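Local coordinates for Dbv8 protein (Nonomuraea, PDB 4MFZ) that probably transfers long fatty acyl groups from acyl-CoA, such as the bound decanoyl-CoA, to glycopeptide antibiotics, as a GNAT-type N-acyltransferase, at residues A[48-53]-A[98-103]. Sequence-based numbering, arbitrary orientation.
Sequences PPPEPV and AHHELV
Pro49 and Pro50 lie across one face of the His100 imidazole. Pro49 CA sits 3.9 Å from the centroid of the His100 ring, 18° off the ring normal. Pro50 CD adds a second CH-pi contact over the same face, displaced toward CD2 and NE2 of the ring. The side chains of Pro50 and His100 cross at about a right angle. His100 CG is anti to the backbone N (chi1 -169°), which carries the ring out from the helix to the proline backbone. Its ND1 is hydrogen-bonded to Gly47 O, just before the prolines, which would help to hold the ring's rotation. Pro48 O is also 3.4 Å from His100 ND1, but the angle is too poor for a bond.

His99 is used differently. Its ring meets Pro49 by an edge, with CD2 3.7 Å from Pro49 CB and Pro49 CG in the ring plane. Val53 CG2 reaches the same His99 CD2 obliquely, also at 3.7 Å. The contact thus packs the proline-rich loop between helices 37-46 and 58-67 onto helix 89-104, in the all-helical N-terminal part of the protein, away from the sheet-containing GNAT-like part that binds decanoyl-CoA. Both ring nitrogens of His99 have partners. ND1 is hydrogen-bonded to Thr138 on helix 130-148. His99 NE2 is hydrogen-bonded to a water 3.0 Å away, which in turn gives a weak, long hydrogen bond to Glu51 O. Val53 also touches Trp92 of the same helix as His99 and Ala137 of helix 130-148.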
loop_
_atom_site.group_PDB
_atom_site.type_symbol
_atom_site.label_atom_id
_atom_site.label_comp_id
_atom_site.label_asym_id
_atom_site.label_seq_id
_atom_site.Cartn_x
_atom_site.Cartn_y
_atom_site.Cartn_z
ATOM N N PRO A 48 -3.525 -18.373 -17.942
ATOM C CA PRO A 48 -4.663 -18.208 -17.025
ATOM C C PRO A 48 -4.466 -19.015 -15.731
ATOM O O PRO A 48 -3.808 -20.053 -15.750
ATOM C CB PRO A 48 -5.859 -18.777 -17.812
ATOM C CG PRO A 48 -5.394 -19.021 -19.213
ATOM C CD PRO A 48 -3.892 -19.089 -19.186
ATOM N N PRO A 49 -5.020 -18.525 -14.612
ATOM C CA PRO A 49 -4.911 -19.210 -13.306
ATOM C C PRO A 49 -5.599 -20.584 -13.283
ATOM O O PRO A 49 -6.597 -20.791 -13.991
ATOM C CB PRO A 49 -5.660 -18.255 -12.356
ATOM C CG PRO A 49 -6.675 -17.574 -13.255
ATOM C CD PRO A 49 -5.965 -17.387 -14.562
ATOM N N PRO A 50 -5.098 -21.520 -12.445
ATOM C CA PRO A 50 -5.763 -22.828 -12.378
ATOM C C PRO A 50 -7.179 -22.701 -11.815
ATOM O O PRO A 50 -8.025 -23.558 -12.097
ATOM C CB PRO A 50 -4.858 -23.647 -11.438
ATOM C CG PRO A 50 -4.128 -22.637 -10.619
ATOM C CD PRO A 50 -3.975 -21.413 -11.486
ATOM N N GLU A 51 -7.430 -21.634 -11.052
ATOM C CA GLU A 51 -8.758 -21.311 -10.522
ATOM C C GLU A 51 -9.346 -20.126 -11.255
ATOM O O GLU A 51 -8.811 -19.013 -11.142
ATOM C CB GLU A 51 -8.643 -20.895 -9.062
ATOM C CG GLU A 51 -8.257 -21.999 -8.106
ATOM C CD GLU A 51 -9.470 -22.650 -7.478
ATOM O OE1 GLU A 51 -10.411 -23.030 -8.225
ATOM O OE2 GLU A 51 -9.475 -22.779 -6.231
ATOM N N PRO A 52 -10.462 -20.331 -11.976
ATOM C CA PRO A 52 -11.026 -19.260 -12.802
ATOM C C PRO A 52 -11.275 -17.978 -11.989
ATOM O O PRO A 52 -11.641 -18.068 -10.810
ATOM C CB PRO A 52 -12.353 -19.846 -13.274
ATOM C CG PRO A 52 -12.165 -21.324 -13.185
ATOM C CD PRO A 52 -11.325 -21.519 -11.962
ATOM N N VAL A 53 -11.062 -16.818 -12.620
ATOM C CA VAL A 53 -11.300 -15.522 -11.985
ATOM C C VAL A 53 -12.795 -15.271 -11.846
ATOM O O VAL A 53 -13.543 -15.418 -12.786
ATOM C CB VAL A 53 -10.614 -14.357 -12.740
ATOM C CG1 VAL A 53 -11.217 -13.013 -12.356
ATOM C CG2 VAL A 53 -9.125 -14.350 -12.453
ATOM N N ALA A 98 -2.234 -11.389 -14.243
ATOM C CA ALA A 98 -1.814 -10.653 -13.032
ATOM C C ALA A 98 -2.231 -11.383 -11.752
ATOM O O ALA A 98 -1.437 -11.527 -10.852
ATOM C CB ALA A 98 -2.373 -9.228 -13.026
ATOM N N HIS A 99 -3.483 -11.815 -11.674
ATOM C CA HIS A 99 -3.970 -12.598 -10.539
ATOM C C HIS A 99 -3.161 -13.882 -10.360
ATOM O O HIS A 99 -2.804 -14.267 -9.242
ATOM C CB HIS A 99 -5.447 -12.916 -10.736
ATOM C CG HIS A 99 -5.941 -14.043 -9.879
ATOM N ND1 HIS A 99 -6.063 -13.939 -8.531
ATOM C CD2 HIS A 99 -6.323 -15.342 -10.213
ATOM C CE1 HIS A 99 -6.511 -15.112 -8.043
ATOM N NE2 HIS A 99 -6.644 -15.971 -9.068
ATOM N N HIS A 100 -2.855 -14.530 -11.477
ATOM C CA HIS A 100 -2.103 -15.764 -11.463
ATOM C C HIS A 100 -0.750 -15.544 -10.852
ATOM O O HIS A 100 -0.321 -16.359 -10.055
ATOM C CB HIS A 100 -1.986 -16.368 -12.876
ATOM C CG HIS A 100 -1.454 -17.784 -12.886
ATOM N ND1 HIS A 100 -1.311 -18.502 -14.028
ATOM C CD2 HIS A 100 -1.061 -18.627 -11.835
ATOM C CE1 HIS A 100 -0.829 -19.732 -13.720
ATOM N NE2 HIS A 100 -0.683 -19.800 -12.376
ATOM N N GLU A 101 -0.087 -14.437 -11.224
ATOM C CA GLU A 101 1.235 -14.059 -10.721
ATOM C C GLU A 101 1.203 -13.954 -9.185
ATOM O O GLU A 101 2.146 -14.391 -8.531
ATOM C CB GLU A 101 1.712 -12.731 -11.359
ATOM C CG GLU A 101 3.059 -12.177 -10.877
ATOM C CD GLU A 101 3.501 -10.854 -11.573
ATOM O OE1 GLU A 101 2.683 -9.904 -11.813
ATOM O OE2 GLU A 101 4.712 -10.741 -11.867
ATOM N N LEU A 102 0.105 -13.437 -8.625
ATOM C CA LEU A 102 -0.038 -13.263 -7.170
ATOM C C LEU A 102 -0.309 -14.552 -6.408
ATOM O O LEU A 102 0.190 -14.696 -5.300
ATOM C CB LEU A 102 -1.145 -12.225 -6.813
ATOM C CG LEU A 102 -1.004 -10.869 -7.497
ATOM C CD1 LEU A 102 -2.052 -9.903 -6.955
ATOM C CD2 LEU A 102 0.389 -10.300 -7.310
ATOM N N VAL A 103 -1.081 -15.485 -6.968
ATOM C CA VAL A 103 -1.294 -16.750 -6.259
ATOM C C VAL A 103 -0.096 -17.694 -6.350
ATOM O O VAL A 103 0.114 -18.504 -5.467
ATOM C CB VAL A 103 -2.610 -17.481 -6.650
ATOM C CG1 VAL A 103 -3.780 -16.509 -6.635
ATOM C CG2 VAL A 103 -2.494 -18.184 -7.987
HETATM O O HOH W 1 -6.047 -18.883 -9.105
#